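Local coordinates for glutathione S-transferase enzyme with thioredoxin-like domain (Bradyrhizobium sp., PDB 4MF7), which probably catalyses the conjugation of glutathione to electrophilic substrates, as a dimeric glutathione S-transferase with a thioredoxin-like N-terminal domain, at residues A[32-37]-A[81-86]; A[46-51]-A[69-74]; A[138-143]-A[202-207]. All coordinates share one frame; numbering follows the deposited sequence.

Contact 1 of 3, residues A[32-37]-A[81-86]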
loop_
_atom_site.group_PDB
_atom_site.type_symbol
_atom_site.label_atom_id
_atom_site.label_comp_id
_atom_site.label_asym_id
_atom_site.label_seq_id
_atom_site.Cartn_x
_atom_site.Cartn_y
_atom_site.Cartn_z
ATOM N N THR A 32 1.660 -12.673 -22.310
ATOM C CA THR A 32 0.666 -13.391 -23.125
ATOM C C THR A 32 1.235 -14.538 -23.988
ATOM O O THR A 32 0.455 -15.327 -24.513
ATOM C CB THR A 32 -0.131 -12.440 -24.030
ATOM O OG1 THR A 32 0.748 -11.812 -24.975
ATOM C CG2 THR A 32 -0.838 -11.397 -23.196
ATOM N N LYS A 33 2.560 -14.625 -24.124
ATOM C CA LYS A 33 3.217 -15.763 -24.790
ATOM C C LYS A 33 3.126 -17.016 -23.931
ATOM O O LYS A 33 2.910 -18.099 -24.458
ATOM C CB LYS A 33 4.670 -15.433 -25.120
ATOM C CG LYS A 33 4.794 -14.277 -26.105
ATOM C CD LYS A 33 6.184 -13.666 -26.112
ATOM C CE LYS A 33 7.192 -14.578 -26.783
ATOM N NZ LYS A 33 8.564 -14.026 -26.657
ATOM N N ARG A 34 3.244 -16.859 -22.609
ATOM C CA ARG A 34 3.094 -17.977 -21.668
ATOM C C ARG A 34 1.662 -18.244 -21.176
ATOM O O ARG A 34 1.305 -19.401 -20.913
ATOM C CB ARG A 34 4.026 -17.789 -20.480
ATOM C CG ARG A 34 4.115 -19.019 -19.594
ATOM C CD ARG A 34 5.259 -18.919 -18.605
ATOM N NE ARG A 34 6.592 -19.039 -19.215
ATOM C CZ ARG A 34 7.326 -20.151 -19.264
ATOM N NH1 ARG A 34 6.866 -21.305 -18.777
ATOM N NH2 ARG A 34 8.540 -20.111 -19.807
ATOM N N TRP A 35 0.869 -17.180 -21.008
ATOM C CA TRP A 35 -0.550 -17.280 -20.633
ATOM C C TRP A 35 -1.383 -16.546 -21.654
ATOM O O TRP A 35 -1.736 -15.391 -21.452
ATOM C CB TRP A 35 -0.811 -16.732 -19.207
ATOM C CG TRP A 35 -0.143 -17.548 -18.153
ATOM C CD1 TRP A 35 -0.621 -18.681 -17.571
ATOM C CD2 TRP A 35 1.140 -17.307 -17.567
ATOM N NE1 TRP A 35 0.274 -19.159 -16.662
ATOM C CE2 TRP A 35 1.374 -18.342 -16.648
ATOM C CE3 TRP A 35 2.115 -16.317 -17.737
ATOM C CZ2 TRP A 35 2.535 -18.413 -15.884
ATOM C CZ3 TRP A 35 3.270 -16.391 -16.994
ATOM C CH2 TRP A 35 3.465 -17.423 -16.060
ATOM N N PRO A 36 -1.700 -17.218 -22.782
ATOM C CA PRO A 36 -2.376 -16.533 -23.887
ATOM C C PRO A 36 -3.762 -16.026 -23.515
ATOM O O PRO A 36 -4.439 -16.642 -22.689
ATOM C CB PRO A 36 -2.462 -17.620 -24.983
ATOM C CG PRO A 36 -1.383 -18.591 -24.646
ATOM C CD PRO A 36 -1.309 -18.594 -23.144
ATOM N N ALA A 37 -4.157 -14.922 -24.118
ATOM C CA ALA A 37 -5.481 -14.366 -23.918
ATOM C C ALA A 37 -6.460 -15.020 -24.900
ATOM O O ALA A 37 -6.338 -14.813 -26.106
ATOM C CB ALA A 37 -5.446 -12.865 -24.150
ATOM N N THR A 81 9.566 -16.530 -14.530
ATOM C CA THR A 81 9.808 -16.653 -15.969
ATOM C C THR A 81 9.963 -15.264 -16.560
ATOM O O THR A 81 9.420 -14.298 -16.009
ATOM C CB THR A 81 8.668 -17.388 -16.697
ATOM O OG1 THR A 81 7.438 -16.642 -16.567
ATOM C CG2 THR A 81 8.503 -18.809 -16.132
ATOM N N PRO A 82 10.692 -15.140 -17.683
ATOM C CA PRO A 82 10.765 -13.796 -18.291
ATOM C C PRO A 82 9.385 -13.253 -18.729
ATOM O O PRO A 82 9.162 -12.047 -18.772
ATOM C CB PRO A 82 11.707 -13.983 -19.492
ATOM C CG PRO A 82 12.138 -15.415 -19.488
ATOM C CD PRO A 82 11.727 -16.050 -18.201
ATOM N N GLU A 83 8.450 -14.141 -19.021
ATOM C CA GLU A 83 7.126 -13.701 -19.460
ATOM C C GLU A 83 6.350 -13.045 -18.297
ATOM O O GLU A 83 5.770 -11.975 -18.463
ATOM C CB GLU A 83 6.351 -14.880 -20.060
ATOM C CG GLU A 83 6.960 -15.393 -21.374
ATOM C CD GLU A 83 8.167 -16.294 -21.180
ATOM O OE1 GLU A 83 8.968 -16.395 -22.130
ATOM O OE2 GLU A 83 8.316 -16.907 -20.093
ATOM N N PHE A 84 6.365 -13.676 -17.130
ATOM C CA PHE A 84 5.683 -13.071 -15.981
ATOM C C PHE A 84 6.376 -11.780 -15.558
ATOM O O PHE A 84 5.726 -10.745 -15.359
ATOM C CB PHE A 84 5.577 -13.996 -14.778
ATOM C CG PHE A 84 4.697 -13.420 -13.697
ATOM C CD1 PHE A 84 3.331 -13.524 -13.798
ATOM C CD2 PHE A 84 5.230 -12.702 -12.625
ATOM C CE1 PHE A 84 2.495 -12.978 -12.832
ATOM C CE2 PHE A 84 4.393 -12.124 -11.667
ATOM C CZ PHE A 84 3.020 -12.262 -11.767
ATOM N N LEU A 85 7.704 -11.827 -15.448
ATOM C CA LEU A 85 8.460 -10.640 -14.996
ATOM C C LEU A 85 8.317 -9.461 -15.933
ATOM O O LEU A 85 8.489 -8.307 -15.520
ATOM C CB LEU A 85 9.944 -10.978 -14.794
ATOM C CG LEU A 85 10.290 -12.033 -13.753
ATOM C CD1 LEU A 85 11.776 -12.396 -13.869
ATOM C CD2 LEU A 85 9.936 -11.555 -12.344
ATOM N N SER A 86 7.978 -9.724 -17.192
ATOM C CA SER A 86 7.764 -8.627 -18.150
ATOM C C SER A 86 6.572 -7.753 -17.743
ATOM O O SER A 86 6.525 -6.576 -18.082
ATOM C CB SER A 86 7.590 -9.147 -19.590
ATOM O OG SER A 86 6.277 -9.640 -19.842
#

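Contact 2 of 3, residues A[46-51]-A[69-74]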
loop_
_atom_site.group_PDB
_atom_site.type_symbol
_atom_site.label_atom_id
_atom_site.label_comp_id
_atom_site.label_asym_id
_atom_site.label_seq_id
_atom_site.Cartn_x
_atom_site.Cartn_y
_atom_site.Cartn_z
ATOM N N TYR A 46 -3.658 -12.306 -13.686
ATOM C CA TYR A 46 -2.587 -13.268 -13.461
ATOM C C TYR A 46 -2.398 -13.383 -11.973
ATOM O O TYR A 46 -1.917 -12.448 -11.343
ATOM C CB TYR A 46 -1.295 -12.831 -14.153
ATOM C CG TYR A 46 -1.496 -12.428 -15.593
ATOM C CD1 TYR A 46 -1.483 -13.381 -16.619
ATOM C CD2 TYR A 46 -1.756 -11.099 -15.940
ATOM C CE1 TYR A 46 -1.724 -13.016 -17.936
ATOM C CE2 TYR A 46 -1.982 -10.736 -17.258
ATOM C CZ TYR A 46 -1.944 -11.708 -18.255
ATOM O OH TYR A 46 -2.198 -11.361 -19.568
ATOM N N SER A 47 -2.791 -14.519 -11.392
ATOM C CA SER A 47 -2.969 -14.559 -9.964
ATOM C C SER A 47 -3.019 -15.963 -9.409
ATOM O O SER A 47 -2.813 -16.930 -10.130
ATOM C CB SER A 47 -4.251 -13.790 -9.612
ATOM O OG SER A 47 -4.307 -13.488 -8.231
ATOM N N LEU A 48 -3.252 -16.027 -8.107
ATOM C CA LEU A 48 -3.511 -17.262 -7.361
ATOM C C LEU A 48 -4.474 -16.867 -6.254
ATOM O O LEU A 48 -4.476 -15.695 -5.847
ATOM C CB LEU A 48 -2.236 -17.813 -6.725
ATOM C CG LEU A 48 -1.256 -18.647 -7.541
ATOM C CD1 LEU A 48 -0.101 -19.035 -6.617
ATOM C CD2 LEU A 48 -1.927 -19.867 -8.158
ATOM N N PRO A 49 -5.312 -17.807 -5.776
ATOM C CA PRO A 49 -6.304 -17.494 -4.750
ATOM C C PRO A 49 -5.713 -17.383 -3.337
ATOM O O PRO A 49 -6.196 -18.025 -2.399
ATOM C CB PRO A 49 -7.327 -18.632 -4.886
ATOM C CG PRO A 49 -6.519 -19.795 -5.357
ATOM C CD PRO A 49 -5.448 -19.204 -6.249
ATOM N N THR A 50 -4.716 -16.513 -3.196
ATOM C CA THR A 50 -4.075 -16.203 -1.922
ATOM C C THR A 50 -4.796 -14.986 -1.322
ATOM O O THR A 50 -5.650 -14.368 -1.987
ATOM C CB THR A 50 -2.582 -15.852 -2.108
ATOM O OG1 THR A 50 -2.462 -14.669 -2.916
ATOM C CG2 THR A 50 -1.832 -16.995 -2.773
ATOM N N PRO A 51 -4.486 -14.654 -0.068
ATOM C CA PRO A 51 -5.104 -13.448 0.521
ATOM C C PRO A 51 -4.853 -12.183 -0.302
ATOM O O PRO A 51 -5.745 -11.325 -0.402
ATOM C CB PRO A 51 -4.457 -13.360 1.900
ATOM C CG PRO A 51 -4.101 -14.775 2.234
ATOM C CD PRO A 51 -3.726 -15.431 0.940
ATOM N N PRO A 69 -9.127 -15.129 -15.990
ATOM C CA PRO A 69 -8.114 -15.492 -15.024
ATOM C C PRO A 69 -7.096 -16.525 -15.502
ATOM O O PRO A 69 -7.418 -17.411 -16.309
ATOM C CB PRO A 69 -8.943 -16.044 -13.867
ATOM C CG PRO A 69 -10.073 -16.737 -14.556
ATOM C CD PRO A 69 -10.412 -15.793 -15.687
ATOM N N HIS A 70 -5.876 -16.387 -15.013
ATOM C CA HIS A 70 -4.762 -17.280 -15.303
ATOM C C HIS A 70 -4.038 -17.575 -13.995
ATOM O O HIS A 70 -3.505 -16.671 -13.365
ATOM C CB HIS A 70 -3.774 -16.669 -16.295
ATOM C CG HIS A 70 -4.389 -16.219 -17.586
ATOM N ND1 HIS A 70 -4.591 -17.066 -18.659
ATOM C CD2 HIS A 70 -4.877 -15.013 -17.963
ATOM C CE1 HIS A 70 -5.148 -16.389 -19.649
ATOM N NE2 HIS A 70 -5.345 -15.147 -19.247
ATOM N N ALA A 71 -4.008 -18.849 -13.612
ATOM C CA ALA A 71 -3.257 -19.287 -12.444
ATOM C C ALA A 71 -1.774 -19.265 -12.757
ATOM O O ALA A 71 -1.340 -19.764 -13.787
ATOM C CB ALA A 71 -3.677 -20.690 -12.007
ATOM N N ILE A 72 -1.002 -18.680 -11.857
ATOM C CA ILE A 72 0.434 -18.567 -12.001
ATOM C C ILE A 72 1.038 -19.616 -11.062
ATOM O O ILE A 72 0.895 -19.521 -9.851
ATOM C CB ILE A 72 0.891 -17.135 -11.651
ATOM C CG1 ILE A 72 0.167 -16.110 -12.546
ATOM C CG2 ILE A 72 2.396 -16.983 -11.785
ATOM C CD1 ILE A 72 0.357 -16.280 -14.030
ATOM N N ASP A 73 1.663 -20.641 -11.636
ATOM C CA ASP A 73 2.149 -21.795 -10.852
ATOM C C ASP A 73 3.496 -21.478 -10.197
ATOM O O ASP A 73 4.550 -21.563 -10.840
ATOM C CB ASP A 73 2.251 -23.038 -11.758
ATOM C CG ASP A 73 2.416 -24.351 -10.982
ATOM O OD1 ASP A 73 2.725 -24.324 -9.768
ATOM O OD2 ASP A 73 2.246 -25.422 -11.610
ATOM N N PHE A 74 3.449 -21.109 -8.917
ATOM C CA PHE A 74 4.662 -20.834 -8.127
ATOM C C PHE A 74 5.446 -22.123 -7.840
ATOM O O PHE A 74 6.661 -22.086 -7.675
ATOM C CB PHE A 74 4.320 -20.102 -6.814
ATOM C CG PHE A 74 4.121 -18.617 -6.977
ATOM C CD1 PHE A 74 3.182 -18.113 -7.879
ATOM C CD2 PHE A 74 4.857 -17.719 -6.216
ATOM C CE1 PHE A 74 3.006 -16.741 -8.031
ATOM C CE2 PHE A 74 4.676 -16.351 -6.355
ATOM C CZ PHE A 74 3.748 -15.860 -7.260
#

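Contact 3 of 3, residues A[138-143]-A[202-207]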
loop_
_atom_site.group_PDB
_atom_site.type_symbol
_atom_site.label_atom_id
_atom_site.label_comp_id
_atom_site.label_asym_id
_atom_site.label_seq_id
_atom_site.Cartn_x
_atom_site.Cartn_y
_atom_site.Cartn_z
ATOM N N LEU A 138 -8.715 4.277 1.666
ATOM C CA LEU A 138 -7.397 3.866 1.184
ATOM C C LEU A 138 -6.461 3.353 2.283
ATOM O O LEU A 138 -5.548 2.564 1.989
ATOM C CB LEU A 138 -6.720 5.027 0.441
ATOM C CG LEU A 138 -7.461 5.617 -0.762
ATOM C CD1 LEU A 138 -6.460 6.427 -1.578
ATOM C CD2 LEU A 138 -8.133 4.560 -1.643
ATOM N N GLN A 139 -6.683 3.789 3.517
ATOM C CA GLN A 139 -5.870 3.366 4.643
ATOM C C GLN A 139 -5.890 1.842 4.764
ATOM O O GLN A 139 -4.926 1.255 5.191
ATOM C CB GLN A 139 -6.349 3.972 5.949
ATOM C CG GLN A 139 -6.316 5.502 6.017
ATOM C CD GLN A 139 -6.998 6.051 7.245
ATOM O OE1 GLN A 139 -6.446 6.914 7.958
ATOM N NE2 GLN A 139 -8.219 5.566 7.514
ATOM N N TRP A 140 -7.017 1.224 4.397
ATOM C CA TRP A 140 -7.244 -0.214 4.622
ATOM C C TRP A 140 -6.718 -1.118 3.529
ATOM O O TRP A 140 -6.822 -2.319 3.663
ATOM C CB TRP A 140 -8.744 -0.464 4.826
ATOM C CG TRP A 140 -9.206 0.265 6.007
ATOM C CD1 TRP A 140 -9.735 1.554 6.052
ATOM C CD2 TRP A 140 -9.146 -0.184 7.352
ATOM N NE1 TRP A 140 -9.968 1.912 7.346
ATOM C CE2 TRP A 140 -9.636 0.861 8.164
ATOM C CE3 TRP A 140 -8.711 -1.376 7.960
ATOM C CZ2 TRP A 140 -9.713 0.753 9.556
ATOM C CZ3 TRP A 140 -8.802 -1.487 9.356
ATOM C CH2 TRP A 140 -9.297 -0.421 10.132
ATOM N N LEU A 141 -6.127 -0.560 2.469
ATOM C CA LEU A 141 -5.623 -1.377 1.385
ATOM C C LEU A 141 -4.294 -2.028 1.721
ATOM O O LEU A 141 -3.889 -2.902 1.026
ATOM C CB LEU A 141 -5.496 -0.598 0.087
ATOM C CG LEU A 141 -6.806 0.041 -0.340
ATOM C CD1 LEU A 141 -6.541 0.852 -1.592
ATOM C CD2 LEU A 141 -7.885 -1.020 -0.601
ATOM N N HIS A 142 -3.654 -1.586 2.796
ATOM C CA HIS A 142 -2.353 -2.077 3.231
ATOM C C HIS A 142 -2.399 -2.151 4.746
ATOM O O HIS A 142 -1.633 -1.507 5.453
ATOM C CB HIS A 142 -1.256 -1.148 2.711
ATOM C CG HIS A 142 -1.233 -1.080 1.218
ATOM N ND1 HIS A 142 -1.842 -0.069 0.510
ATOM C CD2 HIS A 142 -0.752 -1.950 0.299
ATOM C CE1 HIS A 142 -1.691 -0.293 -0.781
ATOM N NE2 HIS A 142 -1.038 -1.432 -0.936
ATOM N N PHE A 143 -3.336 -2.965 5.207
ATOM C CA PHE A 143 -3.642 -3.120 6.610
ATOM C C PHE A 143 -2.858 -4.311 7.078
ATOM O O PHE A 143 -1.939 -4.167 7.860
ATOM C CB PHE A 143 -5.134 -3.348 6.835
ATOM C CG PHE A 143 -5.478 -3.685 8.241
ATOM C CD1 PHE A 143 -5.126 -2.842 9.253
ATOM C CD2 PHE A 143 -6.101 -4.867 8.550
ATOM C CE1 PHE A 143 -5.413 -3.148 10.547
ATOM C CE2 PHE A 143 -6.391 -5.180 9.838
ATOM C CZ PHE A 143 -6.053 -4.319 10.840
ATOM N N THR A 202 -16.965 -1.373 0.595
ATOM C CA THR A 202 -15.937 -0.739 -0.210
ATOM C C THR A 202 -14.753 -1.642 -0.499
ATOM O O THR A 202 -14.673 -2.763 -0.000
ATOM C CB THR A 202 -15.364 0.548 0.480
ATOM O OG1 THR A 202 -14.658 0.190 1.671
ATOM C CG2 THR A 202 -16.464 1.604 0.784
ATOM N N ILE A 203 -13.824 -1.130 -1.296
ATOM C CA ILE A 203 -12.533 -1.777 -1.487
ATOM C C ILE A 203 -11.787 -2.091 -0.170
ATOM O O ILE A 203 -10.942 -3.000 -0.147
ATOM C CB ILE A 203 -11.625 -1.055 -2.512
ATOM C CG1 ILE A 203 -11.265 0.397 -2.097
ATOM C CG2 ILE A 203 -12.191 -1.126 -3.890
ATOM C CD1 ILE A 203 -10.289 1.063 -3.052
ATOM N N ALA A 204 -12.097 -1.386 0.923
ATOM C CA ALA A 204 -11.535 -1.734 2.253
ATOM C C ALA A 204 -11.931 -3.145 2.718
ATOM O O ALA A 204 -11.096 -3.892 3.187
ATOM C CB ALA A 204 -11.906 -0.708 3.312
ATOM N N ASP A 205 -13.217 -3.485 2.612
ATOM C CA ASP A 205 -13.708 -4.839 2.937
ATOM C C ASP A 205 -13.161 -5.880 1.945
ATOM O O ASP A 205 -12.701 -6.968 2.343
ATOM C CB ASP A 205 -15.231 -4.859 2.959
ATOM C CG ASP A 205 -15.795 -3.724 3.795
ATOM O OD1 ASP A 205 -15.757 -3.819 5.052
ATOM O OD2 ASP A 205 -16.232 -2.750 3.157
ATOM N N ILE A 206 -13.161 -5.508 0.664
ATOM C CA ILE A 206 -12.675 -6.377 -0.402
ATOM C C ILE A 206 -11.198 -6.688 -0.176
ATOM O O ILE A 206 -10.756 -7.786 -0.459
ATOM C CB ILE A 206 -12.967 -5.765 -1.794
ATOM C CG1 ILE A 206 -14.488 -5.672 -2.017
ATOM C CG2 ILE A 206 -12.263 -6.493 -2.932
ATOM C CD1 ILE A 206 -14.865 -4.816 -3.213
ATOM N N ALA A 207 -10.440 -5.726 0.362
ATOM C CA ALA A 207 -9.016 -5.937 0.608
ATOM C C ALA A 207 -8.733 -6.835 1.826
ATOM O O ALA A 207 -7.662 -7.411 1.930
ATOM C CB ALA A 207 -8.313 -4.597 0.800
#

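Contact 1 of 3, residues A[32-37]-A[81-86]
The guanidinium group of R34 lies over the methyl of T81, with T81 CG2 centred on one face, 3.6 Å from R34 CZ, while the edge of the guanidinium is turned to E83. There R34 NE and R34 NH2 both grip the same carboxylate oxygen, in a side-on salt bridge that leans on one of its two bonds: R34 NE to E83 OE2 is 2.9 Å with an N-H...O angle of 158°, whereas R34 NH2 to E83 OE2 is 3.2 Å and more bent. The oxygen lies close to the guanidinium plane, but both nitrogens reach it from the same face of the carboxylate, whose plane is turned 46° from that of R34. After an extended chi1 and chi2, a bend at chi3 (-71°) turns the guanidinium toward T81 and E83. Nearer the backbone, R34 CB packs on E83 CB.

Deeper in, W35 brings the far rim of its indole, CZ3, to within 4.0 Å of F84 CB; both residues also touch Y46 of strand 43-47. T81 OG1 takes the N-H of F84 at 3.2 Å and is also hydrogen-bonded to H78 O, so the threonine packs under the arginine with its methyl and caps with its hydroxyl. The salt bridge thus ties the segment ahead of the first strand to the N-terminal turn of helix 82-87, an N-capped helix in the thioredoxin-like domain of a glutathione S-transferase.

Contact 2 of 3, residues A[46-51]-A[69-74]
The beta-alpha-beta unit that opens the thioredoxin-like fold, strand 43-47, helix 53-63 and strand 67-71, closes here, where its two parallel strands pair and then run out into loops. S47 is held through both its backbone N-H and its carbonyl: S47 N gives to H70 O at 3.0 Å, nearly straight at 166°, and S47 O accepts from I72 N at 3.1 Å. The alpha hydrogen of A71 adds a CA-H...O contact, with A71 CA 3.3 Å from S47 O.

Y46 and H70 leave the sheet on the same face and lie side by side. Their ring planes are only 15° apart, yet the centroids are 5.3 Å apart and the rings barely overlap, so the contact is Y46 CE1 beside H70 CD2 at 3.7 Å. The far nitrogen of the imidazole, H70 NE2, is hydrogen-bonded to Q44 OE1, which helps to hold the ring's rotation. I72 sets CD1 at the edge of the tyrosine ring and against Y46 CB; CG1 stands anti to its carbonyl carbon (chi1 -57°), which brings CG1 against the Y46-S47 peptide and CD1 to the tyrosine.

Past the paired residues, L48 closes its branched end on the carbonyl oxygen of I72, with L48 CG 3.3 Å from I72 O, and pushes CD1 against F74 CD1 at 3.6 Å. An alanine here would probably open a gap beside F74 and leave the I72 carbonyl without its apolar cover. Backbone hydrogen bonds therefore hold the register of the strands, while the I72 side chain packs on Y46 and L48 continues the association past the sheet, onto F74 and the I72 carbonyl oxygen.

Contact 3 of 3, residues A[138-143]-A[202-207]
L141 and I203 cross obliquely in the all-helical C-terminal domain of the glutathione S-transferase fold, where the turn after helix 131-138 packs on the start of helix 203-215. The contact is buried, and made mainly by apolar side chains. L141 sends CD2 toward the helix, 4.0 Å from I203 CG1 and 3.9 Å from A207 CB, so that this one methyl bridges two residues a turn apart. I203 CG1 stands between its backbone N and carbonyl carbon (chi1 61°), and from there CD1 reaches both methyls of L141 and, at 4.3 Å, L138 CD2.

W140 meets the helix by its root: W140 CB presses on A204 CB at 3.5 Å, and the indole then leads away from the helix to touch L186 and R189 of helix 171-190, with its CZ3 over a face of F143. The small side chains of A204 and A207 let the two backbones come close. On the far side of this turn lies the second subunit, whose H142 stacks on H142 of this chain. T202 caps the helix by accepting A204 N at OG1 (3.1 Å), and in the capping box of T202 and D205 the T202 N gives to D205 OD2 at 3.0 Å.

Overall arrangement
From the N terminus, segment 32-37 leads into strand 43-47, the chain passes through helix 53-63 to strand 67-71, and only then does helix 82-87 return to close contact 1. The shorter loop of contact 2, the beta-alpha-beta unit itself, therefore lies wholly within that of contact 1. The two touch where W35 and P36 pack against residues 70-72, and both belong to the thioredoxin-like N-terminal domain. Contact 3 follows in series and closes a separate loop in the helical C-terminal domain, joining the turn after helix 131-138 to helix 203-215. It lies across the chain's centre from the others, its centre about 20 Å from that of contact 2 and 29 Å from that of contact 1.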